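UPF0255 protein frsA (Vibrio vulnificus, PDB 4I4C) probably hydrolyses carboxylic esters, as a serine esterase of the alpha/beta-hydrolase clan. Local coordinates at residues V70-H79 with H94-L105. Numbering follows the deposited sequence.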
ATOM      1  N   VAL A  70      -1.436  -0.605  22.069  1.00 19.73           N
ATOM      2  CA  VAL A  70      -0.142  -0.354  21.438  1.00 19.77           C
ATOM      3  C   VAL A  70       0.131   1.136  21.345  1.00 18.45           C
ATOM      4  O   VAL A  70       1.192   1.608  21.758  1.00 14.64           O
ATOM      5  CB  VAL A  70      -0.057  -0.989  20.022  1.00 16.49           C
ATOM      6  CG1 VAL A  70       1.194  -0.517  19.302  1.00 18.80           C
ATOM      7  CG2 VAL A  70      -0.070  -2.509  20.127  1.00 19.73           C
ATOM      8  N   LEU A  71      -0.843   1.880  20.833  1.00 15.60           N
ATOM      9  CA  LEU A  71      -0.688   3.321  20.668  1.00 20.27           C
ATOM     10  C   LEU A  71      -0.550   4.040  22.012  1.00 21.72           C
ATOM     11  O   LEU A  71       0.188   5.024  22.125  1.00 20.84           O
ATOM     12  CB  LEU A  71      -1.843   3.905  19.853  1.00 14.66           C
ATOM     13  CG  LEU A  71      -1.874   3.476  18.378  1.00 14.61           C
ATOM     14  CD1 LEU A  71      -3.131   4.017  17.673  1.00 14.18           C
ATOM     15  CD2 LEU A  71      -0.631   3.938  17.639  1.00 13.55           C
ATOM     16  N   ALA A  72      -1.256   3.547  23.024  1.00 18.15           N
ATOM     17  CA  ALA A  72      -1.136   4.112  24.366  1.00 19.17           C
ATOM     18  C   ALA A  72       0.263   3.913  24.947  1.00 21.95           C
ATOM     19  O   ALA A  72       0.830   4.841  25.509  1.00 21.50           O
ATOM     20  CB  ALA A  72      -2.198   3.544  25.294  1.00 18.55           C
ATOM     21  N   ARG A  73       0.829   2.718  24.807  1.00 17.51           N
ATOM     22  CA  ARG A  73       2.186   2.487  25.308  1.00 16.49           C
ATOM     23  C   ARG A  73       3.206   3.379  24.574  1.00 16.72           C
ATOM     24  O   ARG A  73       4.219   3.776  25.148  1.00 19.22           O
ATOM     25  CB  ARG A  73       2.580   1.011  25.187  1.00 20.60           C
ATOM     26  CG  ARG A  73       1.927   0.071  26.207  1.00 19.92           C
ATOM     27  CD  ARG A  73       2.328  -1.367  25.908  1.00 18.34           C
ATOM     28  NE  ARG A  73       1.949  -2.287  26.983  1.00 23.41           N
ATOM     29  CZ  ARG A  73       2.725  -2.590  28.024  1.00 25.41           C
ATOM     30  NH1 ARG A  73       3.935  -2.061  28.130  1.00 21.80           N
ATOM     31  NH2 ARG A  73       2.297  -3.437  28.954  1.00 29.38           N
ATOM     32  N   ILE A  74       2.924   3.691  23.308  1.00 15.00           N
ATOM     33  CA  ILE A  74       3.768   4.572  22.500  1.00 15.23           C
ATOM     34  C   ILE A  74       3.615   6.030  22.941  1.00 17.48           C
ATOM     35  O   ILE A  74       4.603   6.747  23.136  1.00 14.87           O
ATOM     36  CB  ILE A  74       3.396   4.485  20.994  1.00 18.48           C
ATOM     37  CG1 ILE A  74       3.854   3.152  20.384  1.00 13.71           C
ATOM     38  CG2 ILE A  74       3.984   5.680  20.225  1.00 15.19           C
ATOM     39  CD1 ILE A  74       3.307   2.916  18.962  1.00 15.48           C
ATOM     40  N   ALA A  75       2.373   6.469  23.086  1.00 18.36           N
ATOM     41  CA  ALA A  75       2.110   7.865  23.431  1.00 17.98           C
ATOM     42  C   ALA A  75       2.378   8.186  24.917  1.00 23.78           C
ATOM     43  O   ALA A  75       2.654   9.339  25.256  1.00 26.80           O
ATOM     44  CB  ALA A  75       0.709   8.238  23.052  1.00 16.80           C
ATOM     45  N   SER A  76       2.285   7.173  25.780  1.00 18.28           N
ATOM     46  CA  SER A  76       2.496   7.327  27.232  1.00 26.18           C
ATOM     47  C   SER A  76       3.944   7.292  27.642  1.00 24.24           C
ATOM     48  O   SER A  76       4.257   7.528  28.800  1.00 20.51           O
ATOM     49  CB  SER A  76       1.812   6.199  28.024  1.00 17.47           C
ATOM     50  OG  SER A  76       0.424   6.406  28.093  1.00 55.79           O
ATOM     51  N   SER A  77       4.824   6.936  26.720  1.00 16.64           N
ATOM     52  CA  SER A  77       6.204   6.684  27.084  1.00 18.64           C
ATOM     53  C   SER A  77       6.912   7.912  27.658  1.00 25.69           C
ATOM     54  O   SER A  77       6.669   9.050  27.231  1.00 20.85           O
ATOM     55  CB  SER A  77       6.982   6.121  25.909  1.00 16.61           C
ATOM     56  OG  SER A  77       8.328   5.875  26.271  1.00 22.86           O
ATOM     57  N   LYS A  78       7.775   7.657  28.645  1.00 28.87           N
ATOM     58  CA  LYS A  78       8.592   8.694  29.277  1.00 34.11           C
ATOM     59  C   LYS A  78       9.958   8.764  28.614  1.00 30.34           C
ATOM     60  O   LYS A  78      10.742   9.673  28.879  1.00 28.43           O
ATOM     61  CB  LYS A  78       8.777   8.408  30.770  1.00 42.56           C
ATOM     62  CG  LYS A  78       7.488   8.285  31.556  1.00 51.50           C
ATOM     63  CD  LYS A  78       6.752   9.607  31.630  1.00 54.69           C
ATOM     64  CE  LYS A  78       5.839   9.658  32.846  1.00 60.16           C
ATOM     65  NZ  LYS A  78       6.618   9.640  34.128  1.00 63.92           N
ATOM     66  N   HIS A  79      10.242   7.797  27.753  1.00 25.78           N
ATOM     67  CA  HIS A  79      11.512   7.777  27.043  1.00 27.50           C
ATOM     68  C   HIS A  79      11.708   8.944  26.078  1.00 28.40           C
ATOM     69  O   HIS A  79      10.745   9.520  25.560  1.00 24.52           O
ATOM     70  CB  HIS A  79      11.719   6.437  26.351  1.00 25.76           C
ATOM     71  CG  HIS A  79      12.089   5.341  27.297  1.00 30.38           C
ATOM     72  ND1 HIS A  79      11.523   4.085  27.248  1.00 23.15           N
ATOM     73  CD2 HIS A  79      12.958   5.321  28.335  1.00 32.92           C
ATOM     74  CE1 HIS A  79      12.041   3.333  28.206  1.00 25.25           C
ATOM     75  NE2 HIS A  79      12.914   4.061  28.880  1.00 31.05           N
ATOM     76  N   HIS A  94      13.077  -0.112  22.259  1.00 18.62           N
ATOM     77  CA  HIS A  94      12.647  -0.435  23.624  1.00 22.56           C
ATOM     78  C   HIS A  94      11.294   0.206  23.879  1.00 28.59           C
ATOM     79  O   HIS A  94      10.734   0.833  22.976  1.00 23.05           O
ATOM     80  CB  HIS A  94      13.662   0.046  24.663  1.00 30.86           C
ATOM     81  CG  HIS A  94      13.970   1.510  24.590  1.00 45.05           C
ATOM     82  ND1 HIS A  94      13.466   2.425  25.488  1.00 51.44           N
ATOM     83  CD2 HIS A  94      14.752   2.214  23.739  1.00 53.11           C
ATOM     84  CE1 HIS A  94      13.913   3.630  25.187  1.00 50.46           C
ATOM     85  NE2 HIS A  94      14.696   3.530  24.129  1.00 52.74           N
ATOM     86  N   SER A  95      10.776   0.043  25.095  1.00 27.12           N
ATOM     87  CA  SER A  95       9.432   0.508  25.440  1.00 26.79           C
ATOM     88  C   SER A  95       9.128   1.925  24.925  1.00 18.71           C
ATOM     89  O   SER A  95       9.937   2.846  25.062  1.00 21.21           O
ATOM     90  CB  SER A  95       9.208   0.427  26.946  1.00 26.23           C
ATOM     91  OG  SER A  95       9.704   1.581  27.596  1.00 26.04           O
ATOM     92  N   GLY A  96       7.971   2.092  24.297  1.00 18.20           N
ATOM     93  CA  GLY A  96       7.613   3.395  23.760  1.00 20.00           C
ATOM     94  C   GLY A  96       7.961   3.593  22.294  1.00 19.36           C
ATOM     95  O   GLY A  96       7.353   4.414  21.620  1.00 18.01           O
ATOM     96  N   ASN A  97       8.945   2.852  21.793  1.00 18.93           N
ATOM     97  CA  ASN A  97       9.334   2.965  20.385  1.00 16.85           C
ATOM     98  C   ASN A  97       8.256   2.349  19.493  1.00 17.94           C
ATOM     99  O   ASN A  97       7.699   1.308  19.825  1.00 15.93           O
ATOM    100  CB  ASN A  97      10.705   2.310  20.147  1.00 18.45           C
ATOM    101  CG  ASN A  97      11.060   2.164  18.653  1.00 25.25           C
ATOM    102  OD1 ASN A  97      10.727   1.164  18.019  1.00 19.44           O
ATOM    103  ND2 ASN A  97      11.772   3.141  18.115  1.00 15.10           N
ATOM    104  N   TRP A  98       7.968   3.002  18.366  1.00 16.23           N
ATOM    105  CA  TRP A  98       6.906   2.561  17.464  1.00 19.25           C
ATOM    106  C   TRP A  98       7.140   1.129  16.972  1.00 13.50           C
ATOM    107  O   TRP A  98       6.291   0.262  17.162  1.00 15.50           O
ATOM    108  CB  TRP A  98       6.789   3.516  16.273  1.00 16.58           C
ATOM    109  CG  TRP A  98       5.789   3.065  15.240  1.00 14.08           C
ATOM    110  CD1 TRP A  98       5.981   2.147  14.248  1.00 14.22           C
ATOM    111  CD2 TRP A  98       4.454   3.539  15.098  1.00 11.72           C
ATOM    112  NE1 TRP A  98       4.840   2.013  13.503  1.00 16.25           N
ATOM    113  CE2 TRP A  98       3.884   2.857  14.007  1.00 17.68           C
ATOM    114  CE3 TRP A  98       3.679   4.480  15.792  1.00 11.66           C
ATOM    115  CZ2 TRP A  98       2.575   3.076  13.597  1.00 11.15           C
ATOM    116  CZ3 TRP A  98       2.380   4.698  15.389  1.00 18.16           C
ATOM    117  CH2 TRP A  98       1.840   4.004  14.288  1.00 18.83           C
ATOM    118  N   ALA A  99       8.300   0.881  16.374  1.00 13.73           N
ATOM    119  CA  ALA A  99       8.634  -0.475  15.922  1.00 14.15           C
ATOM    120  C   ALA A  99       8.593  -1.490  17.059  1.00 18.19           C
ATOM    121  O   ALA A  99       8.085  -2.583  16.889  1.00 19.56           O
ATOM    122  CB  ALA A  99       9.991  -0.508  15.255  1.00 16.50           C
ATOM    123  N   TYR A 100       9.145  -1.122  18.209  1.00 17.64           N
ATOM    124  CA  TYR A 100       9.197  -2.035  19.356  1.00 21.53           C
ATOM    125  C   TYR A 100       7.796  -2.445  19.805  1.00 21.21           C
ATOM    126  O   TYR A 100       7.512  -3.624  20.007  1.00 20.73           O
ATOM    127  CB  TYR A 100       9.920  -1.368  20.522  1.00 22.08           C
ATOM    128  CG  TYR A 100      10.009  -2.237  21.760  1.00 26.81           C
ATOM    129  CD1 TYR A 100       9.032  -2.177  22.745  1.00 29.00           C
ATOM    130  CD2 TYR A 100      11.062  -3.122  21.934  1.00 23.61           C
ATOM    131  CE1 TYR A 100       9.106  -2.976  23.877  1.00 33.97           C
ATOM    132  CE2 TYR A 100      11.150  -3.923  23.069  1.00 31.56           C
ATOM    133  CZ  TYR A 100      10.168  -3.847  24.031  1.00 33.10           C
ATOM    134  OH  TYR A 100      10.235  -4.640  25.154  1.00 37.56           O
ATOM    135  N   GLU A 101       6.917  -1.462  19.967  1.00 18.59           N
ATOM    136  CA  GLU A 101       5.603  -1.746  20.518  1.00 16.61           C
ATOM    137  C   GLU A 101       4.749  -2.527  19.528  1.00 18.90           C
ATOM    138  O   GLU A 101       3.983  -3.401  19.939  1.00 17.23           O
ATOM    139  CB  GLU A 101       4.894  -0.475  21.000  1.00 15.29           C
ATOM    140  CG  GLU A 101       5.593   0.252  22.188  1.00 15.77           C
ATOM    141  CD  GLU A 101       5.618  -0.539  23.494  1.00 18.48           C
ATOM    142  OE1 GLU A 101       4.984  -1.607  23.590  1.00 20.10           O
ATOM    143  OE2 GLU A 101       6.283  -0.073  24.448  1.00 20.53           O
ATOM    144  N   TRP A 102       4.881  -2.234  18.231  1.00 17.31           N
ATOM    145  CA  TRP A 102       4.068  -2.947  17.241  1.00 15.23           C
ATOM    146  C   TRP A 102       4.586  -4.364  17.052  1.00 16.82           C
ATOM    147  O   TRP A 102       3.815  -5.289  16.859  1.00 17.60           O
ATOM    148  CB  TRP A 102       3.994  -2.203  15.901  1.00 13.60           C
ATOM    149  CG  TRP A 102       2.967  -1.104  15.902  1.00 19.60           C
ATOM    150  CD1 TRP A 102       3.190   0.245  16.067  1.00 12.65           C
ATOM    151  CD2 TRP A 102       1.550  -1.263  15.764  1.00 18.06           C
ATOM    152  NE1 TRP A 102       1.995   0.928  16.029  1.00 13.14           N
ATOM    153  CE2 TRP A 102       0.974   0.029  15.843  1.00 17.70           C
ATOM    154  CE3 TRP A 102       0.712  -2.372  15.582  1.00 13.24           C
ATOM    155  CZ2 TRP A 102      -0.411   0.240  15.748  1.00 19.26           C
ATOM    156  CZ3 TRP A 102      -0.666  -2.155  15.478  1.00 14.87           C
ATOM    157  CH2 TRP A 102      -1.208  -0.860  15.559  1.00 16.96           C
ATOM    158  N   THR A 103       5.900  -4.529  17.143  1.00 16.00           N
ATOM    159  CA  THR A 103       6.487  -5.862  17.016  1.00 18.81           C
ATOM    160  C   THR A 103       6.082  -6.743  18.200  1.00 21.07           C
ATOM    161  O   THR A 103       5.847  -7.944  18.042  1.00 23.24           O
ATOM    162  CB  THR A 103       8.022  -5.771  16.863  1.00 20.16           C
ATOM    163  OG1 THR A 103       8.323  -5.122  15.623  1.00 25.45           O
ATOM    164  CG2 THR A 103       8.661  -7.145  16.856  1.00 17.84           C
ATOM    165  N   ARG A 104       5.970  -6.132  19.382  1.00 19.02           N
ATOM    166  CA  ARG A 104       5.457  -6.833  20.557  1.00 26.82           C
ATOM    167  C   ARG A 104       4.101  -7.459  20.309  1.00 18.46           C
ATOM    168  O   ARG A 104       3.856  -8.587  20.718  1.00 19.43           O
ATOM    169  CB  ARG A 104       5.301  -5.880  21.735  1.00 22.68           C
ATOM    170  CG  ARG A 104       6.541  -5.631  22.502  1.00 28.69           C
ATOM    171  CD  ARG A 104       6.200  -4.744  23.698  1.00 35.89           C
ATOM    172  NE  ARG A 104       6.178  -5.496  24.945  1.00 30.35           N
ATOM    173  CZ  ARG A 104       6.052  -4.933  26.143  1.00 36.34           C
ATOM    174  NH1 ARG A 104       5.923  -3.613  26.236  1.00 28.27           N
ATOM    175  NH2 ARG A 104       6.057  -5.681  27.245  1.00 34.30           N
ATOM    176  N   LEU A 105       3.200  -6.695  19.700  1.00 17.51           N
ATOM    177  CA  LEU A 105       1.872  -7.203  19.366  1.00 25.48           C
ATOM    178  C   LEU A 105       1.979  -8.318  18.329  1.00 24.81           C
ATOM    179  O   LEU A 105       1.328  -9.354  18.464  1.00 22.45           O
ATOM    180  CB  LEU A 105       0.925  -6.083  18.882  1.00 19.37           C
ATOM    181  CG  LEU A 105      -0.529  -6.517  18.650  1.00 20.36           C
ATOM    182  CD1 LEU A 105      -1.200  -7.106  19.911  1.00 17.72           C
ATOM    183  CD2 LEU A 105      -1.389  -5.388  18.064  1.00 20.34           C
TER
HETATM  184  O   HOH W   1       5.578  -0.025  26.938  1.00 13.18           O
HETATM  185  O   HOH W   2       8.023   3.571  27.652  1.00 24.31           O
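Glu101 faces Ile74 and Arg73: its CB and CG meet Ile74 while its carboxylate lies beside Arg73. Glu101 CB is 3.8 Å from Ile74 CG1, the two side chains running alongside one another with opposite headings. A bend at chi2 (-65°) then directs the carboxylate to the turn that precedes its helix. There OE2 takes the Gly96 N-H on its anti lone pair at 2.7 Å and accepts from a water that Arg73 NH1 also binds, while OE1 rests 3.5 Å from Arg73 CD and receives a long, weak hydrogen bond from Arg104 NH1 (3.5 Å), within a salt bridge. The carboxylate would thus offset the close approach of the two arginines. Segments 70-75 and 98-105, of helices 64-75 and 98-114, run nearly antiparallel (153°), and Asn97 N-caps the second, its OD1 accepting from Tyr100 N. Glycine suits position 96: its positive phi fits the type II turn His94-Asn97, and Gly96 CA packs 3.5 Å from Ser77 CB. On the buried flank, with CG1 anti to the backbone N (chi1 170°), Val70 sets that methyl 3.5 Å above the centroid of the Trp102 five-membered ring, a CH-pi contact, while CG2 turns to Leu105; the slender Ile74 CD1 reaches Trp98 CE3 at 3.6 Å. Trp102 also packs on helix 121-136. Beyond the helix, His79 ND1 donates to Ser95 O (3.0 Å), and the His94 edge meets the His79 face in a T-shaped pair, His94 NE2 being bonded to Met91 O.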